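Local coordinates for protein flavin adenine dinucleotide synthase (Saccharomyces cerevisiae, PDB 2WSI) that catalyses the transfer of an adenylyl group from ATP to flavin mononucleotide, forming the coenzyme FAD and releasing diphosphate, at residues Ile161-Arg166 / Phe188-Pro193; Cys66-Leu71 / Gln192-Trp197; Asn143-Phe148 / Asp182-Asp187. One frame throughout, in Å; residues are numbered along the deposited sequence.

Contact 1: Ile161-Arg166 / Phe188-Pro193; sequences IVIGIR and FMRLQP. With FAD (flavin-adenine dinucleotide), chain C.
Strands 160-162 and 189-191 run in parallel here, I161 beside R190 and V162 beside L191, and the sheet face that carries I161 and R190 forms part of the FAD pocket. The backbone bonds I161 N to M189 O (3.0 Å), L191 N to I161 O and I163 N to L191 O fix the register. On the flavin side, I161 lays CG1 over one face of the F188 ring, 4.0 Å from its centroid in a CH-pi contact. With CG between the backbone N and the carbonyl carbon (chi1 55°), the F188 ring is turned so that its edge meets the dimethylbenzene end of the flavin, CZ being 3.7 Å from FAD C6. These two strands are neighbours in the mixed sheet of a Rossmann-like nucleotide-binding fold, as in the PAPS reductase family, and strand 56-59 flanks I161 and V162 on the other side. I163 CD1 touches both R190 CG and the flavin, 3.5 Å from FAD C7. Bent at chi3 (-85°), the R190 chain lays its guanidinium roughly parallel to the flavin, NH1 3.3 Å from FAD C4, while NH2 bonds to the carbonyl of R180. Further along the same segment G164 N donates an almost straight bond to the ribose O2B of FAD (3.0 Å). On the other face of the sheet V162 CG2 meets L191 CD1 at 4.0 Å, and V162 also packs on L69 and Y73 of helix 64-87.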
loop_
_atom_site.group_PDB
_atom_site.type_symbol
_atom_site.label_atom_id
_atom_site.label_comp_id
_atom_site.label_asym_id
_atom_site.label_seq_id
_atom_site.Cartn_x
_atom_site.Cartn_y
_atom_site.Cartn_z
ATOM N N ILE A 161 -1.919 -14.676 3.671
ATOM C CA ILE A 161 -1.220 -13.631 2.966
ATOM C C ILE A 161 -2.029 -12.335 3.016
ATOM O O ILE A 161 -3.214 -12.345 2.731
ATOM C CB ILE A 161 -0.992 -14.041 1.522
ATOM C CG1 ILE A 161 -0.286 -15.405 1.548
ATOM C CG2 ILE A 161 -0.173 -12.963 0.784
ATOM C CD1 ILE A 161 0.605 -15.696 0.389
ATOM N N VAL A 162 -1.368 -11.245 3.395
ATOM C CA VAL A 162 -2.001 -9.946 3.475
ATOM C C VAL A 162 -1.986 -9.331 2.075
ATOM O O VAL A 162 -0.957 -9.309 1.426
ATOM C CB VAL A 162 -1.229 -9.002 4.436
ATOM C CG1 VAL A 162 -1.983 -7.677 4.582
ATOM C CG2 VAL A 162 -0.991 -9.660 5.824
ATOM N N ILE A 163 -3.117 -8.769 1.653
ATOM C CA ILE A 163 -3.332 -8.319 0.273
ATOM C C ILE A 163 -3.993 -6.944 0.344
ATOM O O ILE A 163 -5.020 -6.811 1.008
ATOM C CB ILE A 163 -4.334 -9.243 -0.425
ATOM C CG1 ILE A 163 -3.799 -10.685 -0.404
ATOM C CG2 ILE A 163 -4.645 -8.753 -1.835
ATOM C CD1 ILE A 163 -4.835 -11.736 -0.871
ATOM N N GLY A 164 -3.418 -5.944 -0.329
ATOM C CA GLY A 164 -3.911 -4.574 -0.222
ATOM C C GLY A 164 -5.045 -4.262 -1.205
ATOM O O GLY A 164 -5.185 -3.133 -1.669
ATOM N N ILE A 165 -5.858 -5.261 -1.502
ATOM C CA ILE A 165 -6.936 -5.116 -2.472
ATOM C C ILE A 165 -8.034 -4.204 -1.913
ATOM O O ILE A 165 -8.288 -4.185 -0.734
ATOM C CB ILE A 165 -7.514 -6.500 -2.823
ATOM C CG1 ILE A 165 -8.505 -6.429 -3.996
ATOM C CG2 ILE A 165 -8.136 -7.124 -1.595
ATOM C CD1 ILE A 165 -8.722 -7.812 -4.677
ATOM N N ARG A 166 -8.659 -3.405 -2.762
ATOM C CA ARG A 166 -9.918 -2.798 -2.344
ATOM C C ARG A 166 -10.816 -2.568 -3.552
ATOM O O ARG A 166 -10.509 -3.019 -4.630
ATOM C CB ARG A 166 -9.731 -1.525 -1.502
ATOM C CG ARG A 166 -8.630 -0.618 -1.926
ATOM C CD ARG A 166 -8.949 0.857 -1.704
ATOM N NE ARG A 166 -8.073 1.514 -2.610
ATOM C CZ ARG A 166 -8.388 2.313 -3.619
ATOM N NH1 ARG A 166 -9.607 2.805 -3.871
ATOM N NH2 ARG A 166 -7.384 2.679 -4.346
ATOM N N PHE A 188 -4.659 -20.872 0.874
ATOM C CA PHE A 188 -4.198 -20.100 2.029
ATOM C C PHE A 188 -5.296 -19.091 2.336
ATOM O O PHE A 188 -6.251 -18.967 1.571
ATOM C CB PHE A 188 -2.863 -19.378 1.777
ATOM C CG PHE A 188 -2.851 -18.474 0.560
ATOM C CD1 PHE A 188 -3.328 -17.182 0.628
ATOM C CD2 PHE A 188 -2.312 -18.920 -0.647
ATOM C CE1 PHE A 188 -3.314 -16.344 -0.489
ATOM C CE2 PHE A 188 -2.282 -18.095 -1.772
ATOM C CZ PHE A 188 -2.768 -16.797 -1.692
ATOM N N MET A 189 -5.191 -18.410 3.467
ATOM C CA MET A 189 -6.226 -17.455 3.834
ATOM C C MET A 189 -5.851 -16.098 3.284
ATOM O O MET A 189 -4.738 -15.619 3.510
ATOM C CB MET A 189 -6.385 -17.359 5.363
ATOM C CG MET A 189 -7.661 -16.609 5.774
ATOM S SD MET A 189 -9.186 -17.590 5.452
ATOM C CE MET A 189 -9.206 -18.528 6.991
ATOM N N ARG A 190 -6.792 -15.473 2.578
ATOM C CA ARG A 190 -6.612 -14.091 2.144
ATOM C C ARG A 190 -6.992 -13.150 3.291
ATOM O O ARG A 190 -8.073 -13.273 3.888
ATOM C CB ARG A 190 -7.478 -13.794 0.913
ATOM C CG ARG A 190 -7.143 -14.651 -0.279
ATOM C CD ARG A 190 -7.993 -14.239 -1.507
ATOM N NE ARG A 190 -9.295 -14.898 -1.487
ATOM C CZ ARG A 190 -10.247 -14.708 -2.396
ATOM N NH1 ARG A 190 -10.039 -13.875 -3.407
ATOM N NH2 ARG A 190 -11.399 -15.369 -2.305
ATOM N N LEU A 191 -6.080 -12.229 3.589
ATOM C CA LEU A 191 -6.279 -11.214 4.609
ATOM C C LEU A 191 -6.351 -9.878 3.861
ATOM O O LEU A 191 -5.352 -9.424 3.297
ATOM C CB LEU A 191 -5.094 -11.193 5.595
ATOM C CG LEU A 191 -4.786 -12.527 6.284
ATOM C CD1 LEU A 191 -3.601 -12.357 7.269
ATOM C CD2 LEU A 191 -6.051 -13.079 7.015
ATOM N N GLN A 192 -7.523 -9.254 3.888
ATOM C CA GLN A 192 -7.852 -8.138 2.995
ATOM C C GLN A 192 -8.478 -7.014 3.836
ATOM O O GLN A 192 -9.658 -6.680 3.680
ATOM C CB GLN A 192 -8.843 -8.647 1.916
ATOM C CG GLN A 192 -8.198 -9.700 1.016
ATOM C CD GLN A 192 -9.150 -10.385 0.043
ATOM O OE1 GLN A 192 -10.292 -10.746 0.380
ATOM N NE2 GLN A 192 -8.657 -10.637 -1.139
ATOM N N PRO A 193 -7.690 -6.439 4.756
ATOM C CA PRO A 193 -8.251 -5.472 5.702
ATOM C C PRO A 193 -8.367 -4.046 5.155
ATOM O O PRO A 193 -8.836 -3.190 5.897
ATOM C CB PRO A 193 -7.255 -5.489 6.874
ATOM C CG PRO A 193 -6.012 -6.256 6.364
ATOM C CD PRO A 193 -6.244 -6.644 4.944
HETATM P PA FAD C . -3.856 -5.687 -7.866
HETATM O O1A FAD C . -3.217 -4.723 -8.828
HETATM O O2A FAD C . -3.717 -7.105 -8.348
HETATM O O5B FAD C . -3.337 -5.513 -6.339
HETATM C C5B FAD C . -4.108 -6.080 -5.296
HETATM C C4B FAD C . -3.162 -6.517 -4.173
HETATM O O4B FAD C . -2.531 -7.718 -4.532
HETATM C C3B FAD C . -2.050 -5.512 -3.948
HETATM O O3B FAD C . -2.421 -4.526 -3.018
HETATM C C2B FAD C . -0.935 -6.395 -3.418
HETATM O O2B FAD C . -1.090 -6.611 -2.031
HETATM C C1B FAD C . -1.168 -7.690 -4.151
HETATM N N9A FAD C . -0.336 -7.692 -5.365
HETATM C C8A FAD C . -0.684 -7.317 -6.639
HETATM N N7A FAD C . 0.390 -7.497 -7.456
HETATM C C5A FAD C . 1.415 -7.961 -6.694
HETATM C C6A FAD C . 2.720 -8.299 -6.984
HETATM N N6A FAD C . 3.228 -8.218 -8.228
HETATM N N1A FAD C . 3.505 -8.772 -5.973
HETATM C C2A FAD C . 3.038 -8.905 -4.681
HETATM N N3A FAD C . 1.747 -8.529 -4.389
HETATM C C4A FAD C . 0.956 -8.097 -5.395
HETATM N N1 FAD C . -8.499 -13.893 -7.250
HETATM C C2 FAD C . -9.491 -14.839 -7.212
HETATM O O2 FAD C . -10.418 -14.798 -8.022
HETATM N N3 FAD C . -9.452 -15.839 -6.273
HETATM C C4 FAD C . -8.418 -15.910 -5.364
HETATM O O4 FAD C . -8.453 -16.830 -4.540
HETATM C C4X FAD C . -7.403 -14.949 -5.398
HETATM N N5 FAD C . -6.341 -14.976 -4.499
HETATM C C5X FAD C . -5.353 -14.012 -4.543
HETATM C C6 FAD C . -4.284 -14.030 -3.646
HETATM C C7 FAD C . -3.282 -13.060 -3.735
HETATM C C7M FAD C . -2.112 -13.059 -2.793
HETATM C C8 FAD C . -3.368 -12.070 -4.706
HETATM C C8M FAD C . -2.315 -11.005 -4.798
HETATM C C9 FAD C . -4.435 -12.050 -5.585
HETATM C C9A FAD C . -5.418 -13.017 -5.519
HETATM N N10 FAD C . -6.462 -12.982 -6.422
HETATM C C10 FAD C . -7.462 -13.930 -6.345
HETATM C "C1'" FAD C . -6.530 -11.878 -7.443
HETATM C "C2'" FAD C . -7.282 -10.658 -6.868
HETATM O "O2'" FAD C . -8.533 -10.981 -6.307
HETATM C "C3'" FAD C . -7.483 -9.547 -7.894
HETATM O "O3'" FAD C . -8.448 -9.952 -8.834
HETATM C "C4'" FAD C . -6.181 -9.217 -8.598
HETATM O "O4'" FAD C . -5.145 -9.056 -7.651
HETATM C "C5'" FAD C . -6.314 -7.915 -9.388
HETATM O "O5'" FAD C . -7.009 -6.965 -8.602
HETATM P P FAD C . -6.555 -5.419 -8.581
HETATM O O1P FAD C . -6.085 -5.014 -9.958
HETATM O O2P FAD C . -7.657 -4.561 -8.000
HETATM O O3P FAD C . -5.353 -5.262 -7.545
#

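Contact 2: Cys66-Leu71 / Gln192-Trp197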
loop_
_atom_site.group_PDB
_atom_site.type_symbol
_atom_site.label_atom_id
_atom_site.label_comp_id
_atom_site.label_asym_id
_atom_site.label_seq_id
_atom_site.Cartn_x
_atom_site.Cartn_y
_atom_site.Cartn_z
ATOM N N CYS A 66 -0.952 -1.113 -1.239
ATOM C CA CYS A 66 -0.294 -2.016 -0.289
ATOM C C CYS A 66 0.710 -1.269 0.590
ATOM O O CYS A 66 0.977 -1.700 1.720
ATOM C CB CYS A 66 0.308 -3.247 -0.944
ATOM S SG CYS A 66 1.413 -2.822 -2.108
ATOM N N GLN A 67 1.198 -0.122 0.134
ATOM C CA GLN A 67 1.991 0.748 1.015
ATOM C C GLN A 67 1.168 1.325 2.186
ATOM O O GLN A 67 1.630 1.341 3.336
ATOM C CB GLN A 67 2.624 1.919 0.273
ATOM C CG GLN A 67 3.694 2.581 1.192
ATOM C CD GLN A 67 4.430 3.716 0.546
ATOM O OE1 GLN A 67 4.082 4.158 -0.550
ATOM N NE2 GLN A 67 5.447 4.229 1.238
ATOM N N VAL A 68 -0.032 1.832 1.907
ATOM C CA VAL A 68 -0.876 2.307 3.000
ATOM C C VAL A 68 -1.119 1.161 3.967
ATOM O O VAL A 68 -0.989 1.327 5.183
ATOM C CB VAL A 68 -2.221 2.901 2.499
ATOM C CG1 VAL A 68 -3.228 3.002 3.669
ATOM C CG2 VAL A 68 -1.966 4.271 1.882
ATOM N N LEU A 69 -1.465 -0.012 3.430
ATOM C CA LEU A 69 -1.708 -1.176 4.279
ATOM C C LEU A 69 -0.484 -1.559 5.087
ATOM O O LEU A 69 -0.568 -1.856 6.284
ATOM C CB LEU A 69 -2.183 -2.375 3.459
ATOM C CG LEU A 69 -2.614 -3.580 4.295
ATOM C CD1 LEU A 69 -3.534 -3.168 5.462
ATOM C CD2 LEU A 69 -3.221 -4.678 3.435
ATOM N N LEU A 70 0.673 -1.533 4.440
ATOM C CA LEU A 70 1.908 -1.859 5.152
ATOM C C LEU A 70 2.163 -0.896 6.309
ATOM O O LEU A 70 2.530 -1.320 7.405
ATOM C CB LEU A 70 3.097 -1.843 4.169
ATOM C CG LEU A 70 4.426 -2.146 4.858
ATOM C CD1 LEU A 70 4.374 -3.493 5.588
ATOM C CD2 LEU A 70 5.569 -2.140 3.815
ATOM N N LEU A 71 1.940 0.403 6.099
ATOM C CA LEU A 71 2.073 1.356 7.201
ATOM C C LEU A 71 1.089 1.022 8.327
ATOM O O LEU A 71 1.472 1.012 9.482
ATOM C CB LEU A 71 1.862 2.805 6.745
ATOM C CG LEU A 71 2.784 3.362 5.668
ATOM C CD1 LEU A 71 2.359 4.793 5.315
ATOM C CD2 LEU A 71 4.248 3.315 6.108
ATOM N N GLN A 192 -7.523 -9.254 3.888
ATOM C CA GLN A 192 -7.852 -8.138 2.995
ATOM C C GLN A 192 -8.478 -7.014 3.836
ATOM O O GLN A 192 -9.658 -6.680 3.680
ATOM C CB GLN A 192 -8.843 -8.647 1.916
ATOM C CG GLN A 192 -8.198 -9.700 1.016
ATOM C CD GLN A 192 -9.150 -10.385 0.043
ATOM O OE1 GLN A 192 -10.292 -10.746 0.380
ATOM N NE2 GLN A 192 -8.657 -10.637 -1.139
ATOM N N PRO A 193 -7.690 -6.439 4.756
ATOM C CA PRO A 193 -8.251 -5.472 5.702
ATOM C C PRO A 193 -8.367 -4.046 5.155
ATOM O O PRO A 193 -8.836 -3.190 5.897
ATOM C CB PRO A 193 -7.255 -5.489 6.874
ATOM C CG PRO A 193 -6.012 -6.256 6.364
ATOM C CD PRO A 193 -6.244 -6.644 4.944
ATOM N N LEU A 194 -7.947 -3.803 3.915
ATOM C CA LEU A 194 -8.078 -2.486 3.284
ATOM C C LEU A 194 -9.339 -2.379 2.426
ATOM O O LEU A 194 -9.535 -1.400 1.702
ATOM C CB LEU A 194 -6.841 -2.202 2.399
ATOM C CG LEU A 194 -6.433 -0.727 2.340
ATOM C CD1 LEU A 194 -5.917 -0.268 3.672
ATOM C CD2 LEU A 194 -5.373 -0.455 1.252
ATOM N N LEU A 195 -10.189 -3.396 2.467
ATOM C CA LEU A 195 -11.249 -3.495 1.477
ATOM C C LEU A 195 -12.212 -2.300 1.431
ATOM O O LEU A 195 -12.762 -2.013 0.381
ATOM C CB LEU A 195 -12.089 -4.754 1.694
ATOM C CG LEU A 195 -11.491 -6.042 1.141
ATOM C CD1 LEU A 195 -12.421 -7.205 1.493
ATOM C CD2 LEU A 195 -11.256 -5.938 -0.393
ATOM N N HIS A 196 -12.426 -1.624 2.552
ATOM C CA HIS A 196 -13.400 -0.514 2.575
ATOM C C HIS A 196 -12.765 0.865 2.361
ATOM O O HIS A 196 -13.439 1.893 2.467
ATOM C CB HIS A 196 -14.180 -0.542 3.892
ATOM C CG HIS A 196 -14.804 -1.870 4.177
ATOM N ND1 HIS A 196 -15.686 -2.473 3.305
ATOM C CD2 HIS A 196 -14.620 -2.746 5.195
ATOM C CE1 HIS A 196 -16.045 -3.652 3.788
ATOM N NE2 HIS A 196 -15.426 -3.830 4.941
ATOM N N TRP A 197 -11.474 0.904 2.035
ATOM C CA TRP A 197 -10.830 2.182 1.752
ATOM C C TRP A 197 -11.212 2.727 0.380
ATOM O O TRP A 197 -11.199 2.005 -0.630
ATOM C CB TRP A 197 -9.289 2.013 1.839
ATOM C CG TRP A 197 -8.838 2.042 3.237
ATOM C CD1 TRP A 197 -9.147 1.142 4.227
ATOM C CD2 TRP A 197 -7.957 3.000 3.826
ATOM N NE1 TRP A 197 -8.510 1.498 5.403
ATOM C CE2 TRP A 197 -7.772 2.630 5.173
ATOM C CE3 TRP A 197 -7.281 4.132 3.332
ATOM C CZ2 TRP A 197 -6.988 3.364 6.036
ATOM C CZ3 TRP A 197 -6.500 4.844 4.178
ATOM C CH2 TRP A 197 -6.342 4.456 5.523
#
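V68 is the first residue of the 66-71 helical turn to meet the loop 192-197, and it does so through one methyl. With CG1 anti to the backbone N (chi1 163°), that branch projects over a face of the W197 indole, 4.1 Å from the centroid of the six-membered ring and 25° off its normal, a CH-pi contact. The nearest ring atom is W197 CZ3, 3.8 Å from V68 CG1, so the methyl sits toward the far end of the indole. L194 CD1 rests over the same face, above the five-membered ring, and lies 4.2 Å from V68 CG1; valine, leucine and tryptophan thus close into one small apolar cluster. One residue on, L69 reaches the start of the loop. Both methyls lie against P193, CD2 on its CD at 3.9 Å and CD1 near its CG, the leucine crossing the proline ring at about a right angle; CD1 also slides past L194 CD1 at 4.2 Å, the two leucines pointing in opposite directions. No hydrogen bond links the two segments, so shape and apolar packing alone join them. The loop folds into two overlapping type I turns, Q192 to L195 and L194 to W197, the second closed by W197 N to L194 O (3.0 Å), and presents P193, L194 and W197 to the helix. The indole NE1 is satisfied by T37 OG1 of helix 25-45. That helix also packs on P193 through Y40 and L41 and on W197 through I34, while helix 199-209 brings F205 and L206 onto V68 and I202 onto L194 and W197, so the apolar side chains P193, L194 and W197 sit among helices 25-45, 64-87 and 199-209, just after strand 189-191.

Contact 3: Asn143-Phe148 / Asp182-Asp187; sequences NMADAF and DSNWPD. With FAD (flavin-adenine dinucleotide), chain C.
With CG anti to the carbonyl carbon (chi1 -82°), W185 slots its indole between A145 of helix 144-154 and the flavin. From CB, 3.8 Å from FAD O4, the chain leads to CG and CD1, which lie against one face of the pyrimidine end of the flavin, CD1 3.4 Å from FAD C4. NE1 and CE2 follow over FAD C4X on that face; on the other face of the indole, A145 CB approaches CE2 at 3.7 Å. CD2 and CE3 lie against FAD N5, and CZ2 against FAD C9A with A145 N over its other face. The six-membered ring receives A145 CA almost squarely, 3.6 Å from its centroid and 4° off the normal, a CH-pi contact. At the tip CH2 touches M144 CB, and CZ3 meets FAD C6 on one side and F148 CD1 (3.8 Å) near the ring plane. A serine in place of this tryptophan would probably uncover one flavin face and open a gap beside A145. D182 N donates to FAD O4 (2.8 Å), and FAD N3 to D182 OD2 (2.6 Å). Aromatic cover plus paired bonds to the pyrimidine edge mark the flavin-recognition part of the FAD pocket.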
loop_
_atom_site.group_PDB
_atom_site.type_symbol
_atom_site.label_atom_id
_atom_site.label_comp_id
_atom_site.label_asym_id
_atom_site.label_seq_id
_atom_site.Cartn_x
_atom_site.Cartn_y
_atom_site.Cartn_z
ATOM N N ASN A 143 1.330 -15.816 -14.464
ATOM C CA ASN A 143 0.007 -15.772 -13.873
ATOM C C ASN A 143 0.188 -15.725 -12.377
ATOM O O ASN A 143 0.993 -16.477 -11.820
ATOM C CB ASN A 143 -0.790 -17.014 -14.254
ATOM C CG ASN A 143 -0.771 -17.276 -15.743
ATOM O OD1 ASN A 143 -1.522 -16.657 -16.510
ATOM N ND2 ASN A 143 0.090 -18.204 -16.167
ATOM N N MET A 144 -0.541 -14.846 -11.713
ATOM C CA MET A 144 -0.286 -14.633 -10.299
ATOM C C MET A 144 -0.619 -15.879 -9.468
ATOM O O MET A 144 0.108 -16.198 -8.551
ATOM C CB MET A 144 -1.014 -13.387 -9.808
ATOM C CG MET A 144 -0.300 -12.108 -10.234
ATOM S SD MET A 144 0.907 -11.549 -9.003
ATOM C CE MET A 144 -0.171 -10.584 -7.996
ATOM N N ALA A 145 -1.705 -16.583 -9.794
ATOM C CA ALA A 145 -2.014 -17.839 -9.141
ATOM C C ALA A 145 -0.810 -18.796 -9.137
ATOM O O ALA A 145 -0.534 -19.447 -8.126
ATOM C CB ALA A 145 -3.226 -18.509 -9.814
ATOM N N ASP A 146 -0.085 -18.877 -10.248
ATOM C CA ASP A 146 1.023 -19.829 -10.336
ATOM C C ASP A 146 2.224 -19.311 -9.549
ATOM O O ASP A 146 2.924 -20.073 -8.884
ATOM C CB ASP A 146 1.414 -20.099 -11.796
ATOM C CG ASP A 146 0.260 -20.694 -12.623
ATOM O OD1 ASP A 146 -0.421 -21.630 -12.148
ATOM O OD2 ASP A 146 0.040 -20.213 -13.754
ATOM N N ALA A 147 2.465 -18.017 -9.632
ATOM C CA ALA A 147 3.526 -17.397 -8.844
ATOM C C ALA A 147 3.340 -17.714 -7.350
ATOM O O ALA A 147 4.308 -18.032 -6.638
ATOM C CB ALA A 147 3.540 -15.885 -9.070
ATOM N N PHE A 148 2.103 -17.640 -6.864
ATOM C CA PHE A 148 1.882 -17.920 -5.448
ATOM C C PHE A 148 1.907 -19.416 -5.170
ATOM O O PHE A 148 2.299 -19.843 -4.082
ATOM C CB PHE A 148 0.611 -17.240 -4.923
ATOM C CG PHE A 148 0.844 -15.806 -4.547
ATOM C CD1 PHE A 148 0.734 -14.805 -5.499
ATOM C CD2 PHE A 148 1.236 -15.466 -3.251
ATOM C CE1 PHE A 148 1.007 -13.477 -5.176
ATOM C CE2 PHE A 148 1.504 -14.130 -2.916
ATOM C CZ PHE A 148 1.377 -13.135 -3.888
ATOM N N ASP A 182 -9.944 -19.084 -3.747
ATOM C CA ASP A 182 -10.846 -19.898 -4.567
ATOM C C ASP A 182 -10.080 -21.139 -5.030
ATOM O O ASP A 182 -8.884 -21.279 -4.744
ATOM C CB ASP A 182 -11.404 -19.104 -5.771
ATOM C CG ASP A 182 -12.238 -17.896 -5.353
ATOM O OD1 ASP A 182 -13.317 -18.063 -4.751
ATOM O OD2 ASP A 182 -11.831 -16.761 -5.650
ATOM N N SER A 183 -10.751 -22.040 -5.741
ATOM C CA SER A 183 -10.182 -23.366 -6.022
ATOM C C SER A 183 -9.180 -23.310 -7.167
ATOM O O SER A 183 -8.337 -24.200 -7.327
ATOM C CB SER A 183 -11.293 -24.368 -6.319
ATOM O OG SER A 183 -12.273 -23.778 -7.147
ATOM N N ASN A 184 -9.286 -22.248 -7.953
ATOM C CA ASN A 184 -8.260 -21.858 -8.909
ATOM C C ASN A 184 -6.887 -21.697 -8.231
ATOM O O ASN A 184 -5.843 -22.056 -8.772
ATOM C CB ASN A 184 -8.711 -20.525 -9.524
ATOM C CG ASN A 184 -7.705 -19.940 -10.497
ATOM O OD1 ASN A 184 -6.651 -20.520 -10.767
ATOM N ND2 ASN A 184 -8.038 -18.775 -11.043
ATOM N N TRP A 185 -6.900 -21.161 -7.025
ATOM C CA TRP A 185 -5.670 -20.759 -6.344
ATOM C C TRP A 185 -5.185 -21.829 -5.365
ATOM O O TRP A 185 -5.927 -22.719 -5.001
ATOM C CB TRP A 185 -5.929 -19.448 -5.604
ATOM C CG TRP A 185 -5.823 -18.265 -6.467
ATOM C CD1 TRP A 185 -6.661 -17.908 -7.490
ATOM C CD2 TRP A 185 -4.806 -17.252 -6.407
ATOM N NE1 TRP A 185 -6.227 -16.735 -8.068
ATOM C CE2 TRP A 185 -5.093 -16.311 -7.422
ATOM C CE3 TRP A 185 -3.691 -17.044 -5.588
ATOM C CZ2 TRP A 185 -4.304 -15.184 -7.643
ATOM C CZ3 TRP A 185 -2.896 -15.916 -5.810
ATOM C CH2 TRP A 185 -3.210 -15.003 -6.832
ATOM N N PRO A 186 -3.926 -21.734 -4.926
ATOM C CA PRO A 186 -3.466 -22.614 -3.857
ATOM C C PRO A 186 -4.193 -22.267 -2.552
ATOM O O PRO A 186 -4.654 -21.139 -2.417
ATOM C CB PRO A 186 -1.969 -22.290 -3.739
ATOM C CG PRO A 186 -1.665 -21.242 -4.738
ATOM C CD PRO A 186 -2.933 -20.713 -5.294
ATOM N N ASP A 187 -4.293 -23.194 -1.607
ATOM C CA ASP A 187 -5.030 -22.925 -0.374
ATOM C C ASP A 187 -4.214 -22.093 0.622
ATOM O O ASP A 187 -3.194 -22.531 1.122
ATOM C CB ASP A 187 -5.463 -24.245 0.299
ATOM C CG ASP A 187 -6.458 -24.033 1.468
ATOM O OD1 ASP A 187 -6.843 -22.877 1.779
ATOM O OD2 ASP A 187 -6.869 -25.046 2.089
HETATM P PA FAD C . -3.856 -5.687 -7.866
HETATM O O1A FAD C . -3.217 -4.723 -8.828
HETATM O O2A FAD C . -3.717 -7.105 -8.348
HETATM O O5B FAD C . -3.337 -5.513 -6.339
HETATM C C5B FAD C . -4.108 -6.080 -5.296
HETATM C C4B FAD C . -3.162 -6.517 -4.173
HETATM O O4B FAD C . -2.531 -7.718 -4.532
HETATM C C3B FAD C . -2.050 -5.512 -3.948
HETATM O O3B FAD C . -2.421 -4.526 -3.018
HETATM C C2B FAD C . -0.935 -6.395 -3.418
HETATM O O2B FAD C . -1.090 -6.611 -2.031
HETATM C C1B FAD C . -1.168 -7.690 -4.151
HETATM N N9A FAD C . -0.336 -7.692 -5.365
HETATM C C8A FAD C . -0.684 -7.317 -6.639
HETATM N N7A FAD C . 0.390 -7.497 -7.456
HETATM C C5A FAD C . 1.415 -7.961 -6.694
HETATM C C6A FAD C . 2.720 -8.299 -6.984
HETATM N N6A FAD C . 3.228 -8.218 -8.228
HETATM N N1A FAD C . 3.505 -8.772 -5.973
HETATM C C2A FAD C . 3.038 -8.905 -4.681
HETATM N N3A FAD C . 1.747 -8.529 -4.389
HETATM C C4A FAD C . 0.956 -8.097 -5.395
HETATM N N1 FAD C . -8.499 -13.893 -7.250
HETATM C C2 FAD C . -9.491 -14.839 -7.212
HETATM O O2 FAD C . -10.418 -14.798 -8.022
HETATM N N3 FAD C . -9.452 -15.839 -6.273
HETATM C C4 FAD C . -8.418 -15.910 -5.364
HETATM O O4 FAD C . -8.453 -16.830 -4.540
HETATM C C4X FAD C . -7.403 -14.949 -5.398
HETATM N N5 FAD C . -6.341 -14.976 -4.499
HETATM C C5X FAD C . -5.353 -14.012 -4.543
HETATM C C6 FAD C . -4.284 -14.030 -3.646
HETATM C C7 FAD C . -3.282 -13.060 -3.735
HETATM C C7M FAD C . -2.112 -13.059 -2.793
HETATM C C8 FAD C . -3.368 -12.070 -4.706
HETATM C C8M FAD C . -2.315 -11.005 -4.798
HETATM C C9 FAD C . -4.435 -12.050 -5.585
HETATM C C9A FAD C . -5.418 -13.017 -5.519
HETATM N N10 FAD C . -6.462 -12.982 -6.422
HETATM C C10 FAD C . -7.462 -13.930 -6.345
HETATM C "C1'" FAD C . -6.530 -11.878 -7.443
HETATM C "C2'" FAD C . -7.282 -10.658 -6.868
HETATM O "O2'" FAD C . -8.533 -10.981 -6.307
HETATM C "C3'" FAD C . -7.483 -9.547 -7.894
HETATM O "O3'" FAD C . -8.448 -9.952 -8.834
HETATM C "C4'" FAD C . -6.181 -9.217 -8.598
HETATM O "O4'" FAD C . -5.145 -9.056 -7.651
HETATM C "C5'" FAD C . -6.314 -7.915 -9.388
HETATM O "O5'" FAD C . -7.009 -6.965 -8.602
HETATM P P FAD C . -6.555 -5.419 -8.581
HETATM O O1P FAD C . -6.085 -5.014 -9.958
HETATM O O2P FAD C . -7.657 -4.561 -8.000
HETATM O O3P FAD C . -5.353 -5.262 -7.545
#

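The three contacts run from the fold's interior to the flavin. Contacts 1 and 2 have centres about 9 Å apart and share Q192 and P193, the chain leaving strand 189-191 into the loop of contact 2; V162 CG1 lies 3.4 Å from L69 CD2. Contact 3 lies about 13 Å from contact 1, centre to centre, and joins it at I161 CD1 and F148 CD2, 3.7 Å apart. Contacts 1 and 3 clamp the flavin, with R190 on one face and W185 on the opposite one. Contact 2, about 21 Å from contact 3 between centres, backs the sheet, its L69 side chain about 6 Å from FAD at the nearest atoms, while C66 touches the ligand.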